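Aminoglycoside N(3)-acetyltransferase, AAC(3)-IVa (Escherichia coli, PDB 6MN3) probably confers resistance to aminoglycosides such as gentamicin, tobramycin and apramycin by transferring an acetyl group from acetyl-CoA to N3 of their 2-deoxystreptamine ring. Local coordinates at residues E11-L16 with I47-A52; D89-L94 with A105-G110. One frame throughout, in Å; residues are numbered along the deposited sequence.

Contact 1 packs on the mixed beta-sheet of the acetyltransferase and contact 2 includes one of its strands; their centres are about 16 Å apart, and helix 42-54 joins them. In contact 1 that helix turns Ala-49 and Ala-52 to helix 9-19, with the end of Leu-50 joining them; its other flank reaches contact 2, where Ile-47 CD1 lies 3.9 Å from Phe-91 CA and Arg-51 NH2 lies 3.6 Å from Ala-109 CB. Strand 59-63 is common ground, since Leu-50 and Phe-91 both rest on Leu-60 and Met-62. Contact 1 is complete in the sequence before contact 2 begins. Both are away from the zinc site of Cys-191, His-243, Cys-249 and Cys-252.

Contact 1 of 2, residues E11-L16 with I47-A52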
# COMPACT_ATOMS: atom_id res chain seq x y z
N GLU A 11 4.66 -16.90 16.82
CA GLU A 11 5.20 -17.49 15.59
C GLU A 11 5.20 -16.47 14.46
O GLU A 11 6.16 -16.41 13.68
CB GLU A 11 4.39 -18.72 15.20
CG GLU A 11 4.45 -19.86 16.19
CD GLU A 11 3.68 -21.07 15.72
OE1 GLU A 11 2.45 -21.12 15.91
OE2 GLU A 11 4.32 -21.98 15.13
N LEU A 12 4.14 -15.67 14.35
CA LEU A 12 4.07 -14.67 13.29
C LEU A 12 5.17 -13.62 13.45
O LEU A 12 5.72 -13.14 12.46
CB LEU A 12 2.69 -14.02 13.28
CG LEU A 12 1.50 -14.94 13.02
CD1 LEU A 12 0.19 -14.29 13.44
CD2 LEU A 12 1.45 -15.35 11.55
N ILE A 13 5.48 -13.25 14.70
CA ILE A 13 6.57 -12.31 14.93
C ILE A 13 7.89 -12.89 14.43
O ILE A 13 8.69 -12.19 13.79
CB ILE A 13 6.66 -11.93 16.42
CG1 ILE A 13 5.31 -11.40 16.93
CG2 ILE A 13 7.74 -10.89 16.66
CD1 ILE A 13 5.23 -11.31 18.44
N GLY A 14 8.13 -14.17 14.70
CA GLY A 14 9.35 -14.80 14.24
C GLY A 14 9.45 -14.84 12.72
O GLY A 14 10.51 -14.58 12.15
N GLN A 15 8.34 -15.16 12.06
CA GLN A 15 8.32 -15.14 10.60
C GLN A 15 8.61 -13.74 10.07
O GLN A 15 9.35 -13.58 9.10
CB GLN A 15 6.98 -15.65 10.08
CG GLN A 15 6.73 -17.13 10.28
CD GLN A 15 5.35 -17.55 9.81
OE1 GLN A 15 4.37 -16.86 10.07
NE2 GLN A 15 5.27 -18.67 9.10
N LEU A 16 8.02 -12.72 10.70
CA LEU A 16 8.23 -11.35 10.25
C LEU A 16 9.68 -10.92 10.43
O LEU A 16 10.23 -10.21 9.58
CB LEU A 16 7.28 -10.41 10.99
CG LEU A 16 5.83 -10.47 10.52
CD1 LEU A 16 4.88 -10.02 11.62
CD2 LEU A 16 5.66 -9.63 9.27
N ILE A 47 -2.19 -7.91 13.58
CA ILE A 47 -1.77 -6.54 13.85
C ILE A 47 -0.84 -6.50 15.06
O ILE A 47 0.20 -5.84 15.04
CB ILE A 47 -2.99 -5.63 14.05
CG1 ILE A 47 -3.74 -5.46 12.73
CG2 ILE A 47 -2.58 -4.28 14.61
CD1 ILE A 47 -5.17 -4.99 12.90
N GLU A 48 -1.20 -7.22 16.13
CA GLU A 48 -0.34 -7.26 17.31
C GLU A 48 1.02 -7.86 16.99
O GLU A 48 2.04 -7.43 17.54
CB GLU A 48 -1.02 -8.05 18.43
CG GLU A 48 -2.00 -7.25 19.27
CD GLU A 48 -2.73 -8.10 20.29
OE1 GLU A 48 -2.37 -9.29 20.45
OE2 GLU A 48 -3.67 -7.58 20.94
N ALA A 49 1.06 -8.86 16.10
CA ALA A 49 2.33 -9.43 15.69
C ALA A 49 3.16 -8.41 14.91
O ALA A 49 4.37 -8.29 15.13
CB ALA A 49 2.10 -10.69 14.85
N LEU A 50 2.52 -7.68 14.00
CA LEU A 50 3.22 -6.65 13.24
C LEU A 50 3.78 -5.57 14.17
O LEU A 50 4.93 -5.14 14.02
CB LEU A 50 2.29 -6.02 12.21
CG LEU A 50 1.92 -6.89 11.01
CD1 LEU A 50 0.78 -6.26 10.22
CD2 LEU A 50 3.13 -7.12 10.12
N ARG A 51 2.98 -5.14 15.14
CA ARG A 51 3.43 -4.09 16.05
C ARG A 51 4.53 -4.60 16.98
O ARG A 51 5.45 -3.86 17.32
CB ARG A 51 2.25 -3.55 16.85
CG ARG A 51 1.15 -2.96 15.99
CD ARG A 51 0.40 -1.86 16.71
NE ARG A 51 1.24 -0.69 16.96
CZ ARG A 51 0.89 0.33 17.73
NH1 ARG A 51 -0.30 0.32 18.33
NH2 ARG A 51 1.71 1.35 17.91
N ALA A 52 4.45 -5.87 17.39
CA ALA A 52 5.49 -6.43 18.25
C ALA A 52 6.80 -6.58 17.49
O ALA A 52 7.87 -6.29 18.04
CB ALA A 52 5.03 -7.77 18.82
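Helix 9-19 packs against helix 42-54 on the sheet, and the join is centred on Ala-49, whose methyl sits between Leu-12 and Ile-13. Leu-12 uses its CB, 3.7 Å from Ala-49 CB, and its side chain also touches Trp-7 and Leu-39. Ile-13 works with its longer branch. Its CG1 is anti to the carbonyl carbon (chi1 -55°), which lays it alongside Ala-49, 3.7 Å from the backbone O of that residue, and carries CD1 on to Ala-52 CB at 3.6 Å. One turn further, Leu-16 meets Leu-50 at about a right angle. Leu-50 CD2 rests against the fork of Leu-16, 3.7 Å from both CD1 and CD2 of that residue. Leu-50 starts out pointing away from helix 9-19, and it is the end of the side chain that comes back to the contact. Beneath this pair the sheet closes the core, with Leu-143 touching both leucines and Leu-60 and Met-62 under Leu-50. All the side chains that meet are apolar, so the grip is one of shape and burial. The segments' axes approach to 8.6 Å, a spacing consistent with the small Ala-49 at the crossing. Their crossing angle of -48° is close to that of ridges-into-grooves packing, here between two helices on one face of the sheet of an alpha/beta fold.

Contact 2 of 2, residues D89-L94 with A105-G110; sequences DTFWRL and AFAAAG
Phe-91 reaches across from helix 86-91 and lays its ring along Ala-107 and Ala-109, two residues of strand 106-109 whose methyls point toward it. The ring gets there because its CG is anti to the backbone N (chi1 176°), which sends it out from the helix toward the sheet. CD2 of Phe-91 touches Ala-107 CB at 3.6 Å, and CZ of Phe-91 meets Ala-109 CB, also at 3.6 Å, on an oblique line. Between the two methyls the carbonyl of Ala-107 comes to the edge of the ring, near its plane, with its O 3.3 Å from Phe-91 CE2. That carbonyl therefore faces the slightly positive rim of C-H groups. Leu-60 and Met-62 of the neighbouring strand 59-63 also pack on the ring.

Trp-92 adds only its CB, 3.8 Å from Ala-107 CB; its indole leads away from the strand and is fixed within its own segment. NE1 of Trp-92 gives a nearly straight hydrogen bond (170°) to Asp-89 OD1; the oxygen lies in the indole plane, whereas NE1 meets it from above the carboxylate plane. Val-80 N is a second donor to the same oxygen. Arg-93 holds Asp-89 side-on: its NH2 forms a salt bridge to OD2 of Asp-89 at 2.7 Å, while its NE bonds to the backbone O of Asp-89 at 2.8 Å. Arg-93 CG covers one indole face, 3.5 Å above the ring plane, while CZ2 of the indole lies 3.3 Å above the guanidinium plane; the two planes are tilted, not stacked. Arg-99 adds a cation-pi contact.

The chemistry is thus divided: a mainly apolar interface, with one backbone carbonyl against the ring's C-H edge, joins helix to strand, while the polar bonds tie Asp-89, Trp-92 and Arg-93 together and reach Val-80.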
# COMPACT_ATOMS: atom_id res chain seq x y z
N ASP A 89 -9.17 -2.46 7.53
CA ASP A 89 -10.35 -1.90 8.16
C ASP A 89 -10.35 -2.10 9.67
O ASP A 89 -11.10 -1.42 10.37
CB ASP A 89 -11.62 -2.51 7.56
CG ASP A 89 -12.86 -1.69 7.87
OD1 ASP A 89 -12.84 -0.47 7.61
OD2 ASP A 89 -13.84 -2.27 8.37
N THR A 90 -9.52 -3.00 10.17
CA THR A 90 -9.43 -3.22 11.60
C THR A 90 -8.38 -2.34 12.25
O THR A 90 -8.54 -1.92 13.40
CB THR A 90 -9.11 -4.69 11.90
OG1 THR A 90 -9.85 -5.52 11.01
CG2 THR A 90 -9.46 -5.04 13.35
N PHE A 91 -7.31 -2.02 11.51
CA PHE A 91 -6.17 -1.31 12.10
C PHE A 91 -6.55 0.09 12.55
O PHE A 91 -6.18 0.52 13.65
CB PHE A 91 -5.03 -1.27 11.08
CG PHE A 91 -3.83 -0.49 11.52
CD1 PHE A 91 -3.22 -0.74 12.73
CD2 PHE A 91 -3.31 0.50 10.70
CE1 PHE A 91 -2.11 -0.02 13.13
CE2 PHE A 91 -2.20 1.22 11.09
CZ PHE A 91 -1.60 0.96 12.30
N TRP A 92 -7.30 0.83 11.73
CA TRP A 92 -7.54 2.24 12.00
C TRP A 92 -8.49 2.47 13.17
O TRP A 92 -8.54 3.59 13.69
CB TRP A 92 -8.07 2.94 10.75
CG TRP A 92 -9.49 2.61 10.42
CD1 TRP A 92 -9.93 1.59 9.62
CD2 TRP A 92 -10.66 3.29 10.88
NE1 TRP A 92 -11.30 1.60 9.55
CE2 TRP A 92 -11.77 2.63 10.32
CE3 TRP A 92 -10.87 4.39 11.72
CZ2 TRP A 92 -13.08 3.04 10.57
CZ3 TRP A 92 -12.18 4.79 11.97
CH2 TRP A 92 -13.26 4.12 11.39
N ARG A 93 -9.25 1.46 13.58
CA ARG A 93 -10.21 1.61 14.66
C ARG A 93 -9.59 1.42 16.04
O ARG A 93 -10.26 1.71 17.04
CB ARG A 93 -11.36 0.61 14.49
CG ARG A 93 -11.97 0.59 13.10
CD ARG A 93 -13.04 -0.48 13.00
NE ARG A 93 -13.50 -0.66 11.62
CZ ARG A 93 -14.55 -0.03 11.10
NH1 ARG A 93 -15.25 0.81 11.84
NH2 ARG A 93 -14.89 -0.25 9.84
N LEU A 94 -8.36 0.94 16.11
CA LEU A 94 -7.71 0.66 17.38
C LEU A 94 -7.27 1.96 18.05
O LEU A 94 -7.30 3.03 17.44
CB LEU A 94 -6.54 -0.29 17.15
CG LEU A 94 -6.99 -1.63 16.56
CD1 LEU A 94 -5.81 -2.42 16.02
CD2 LEU A 94 -7.76 -2.44 17.59
N ALA A 105 -6.98 8.07 2.39
CA ALA A 105 -6.30 8.09 3.67
C ALA A 105 -5.45 6.84 3.89
O ALA A 105 -5.64 5.80 3.26
CB ALA A 105 -7.32 8.21 4.80
N PHE A 106 -4.50 6.98 4.80
CA PHE A 106 -3.73 5.88 5.37
C PHE A 106 -3.94 5.86 6.88
O PHE A 106 -4.50 6.79 7.46
CB PHE A 106 -2.24 6.01 5.04
CG PHE A 106 -1.86 5.55 3.66
CD1 PHE A 106 -1.11 4.40 3.49
CD2 PHE A 106 -2.25 6.26 2.54
CE1 PHE A 106 -0.76 3.96 2.22
CE2 PHE A 106 -1.91 5.83 1.27
CZ PHE A 106 -1.16 4.68 1.11
N ALA A 107 -3.49 4.79 7.51
CA ALA A 107 -3.53 4.67 8.96
C ALA A 107 -2.14 4.33 9.47
O ALA A 107 -1.43 3.52 8.86
CB ALA A 107 -4.54 3.61 9.42
N ALA A 108 -1.74 4.95 10.58
CA ALA A 108 -0.40 4.76 11.10
C ALA A 108 -0.43 4.79 12.62
O ALA A 108 -1.16 5.59 13.22
CB ALA A 108 0.56 5.83 10.56
N ALA A 109 0.37 3.92 13.23
CA ALA A 109 0.49 3.84 14.69
C ALA A 109 1.96 3.65 15.04
O ALA A 109 2.59 2.69 14.58
CB ALA A 109 -0.35 2.69 15.25
N GLY A 110 2.49 4.56 15.85
CA GLY A 110 3.89 4.54 16.21
C GLY A 110 4.44 5.94 16.36
O GLY A 110 3.74 6.93 16.14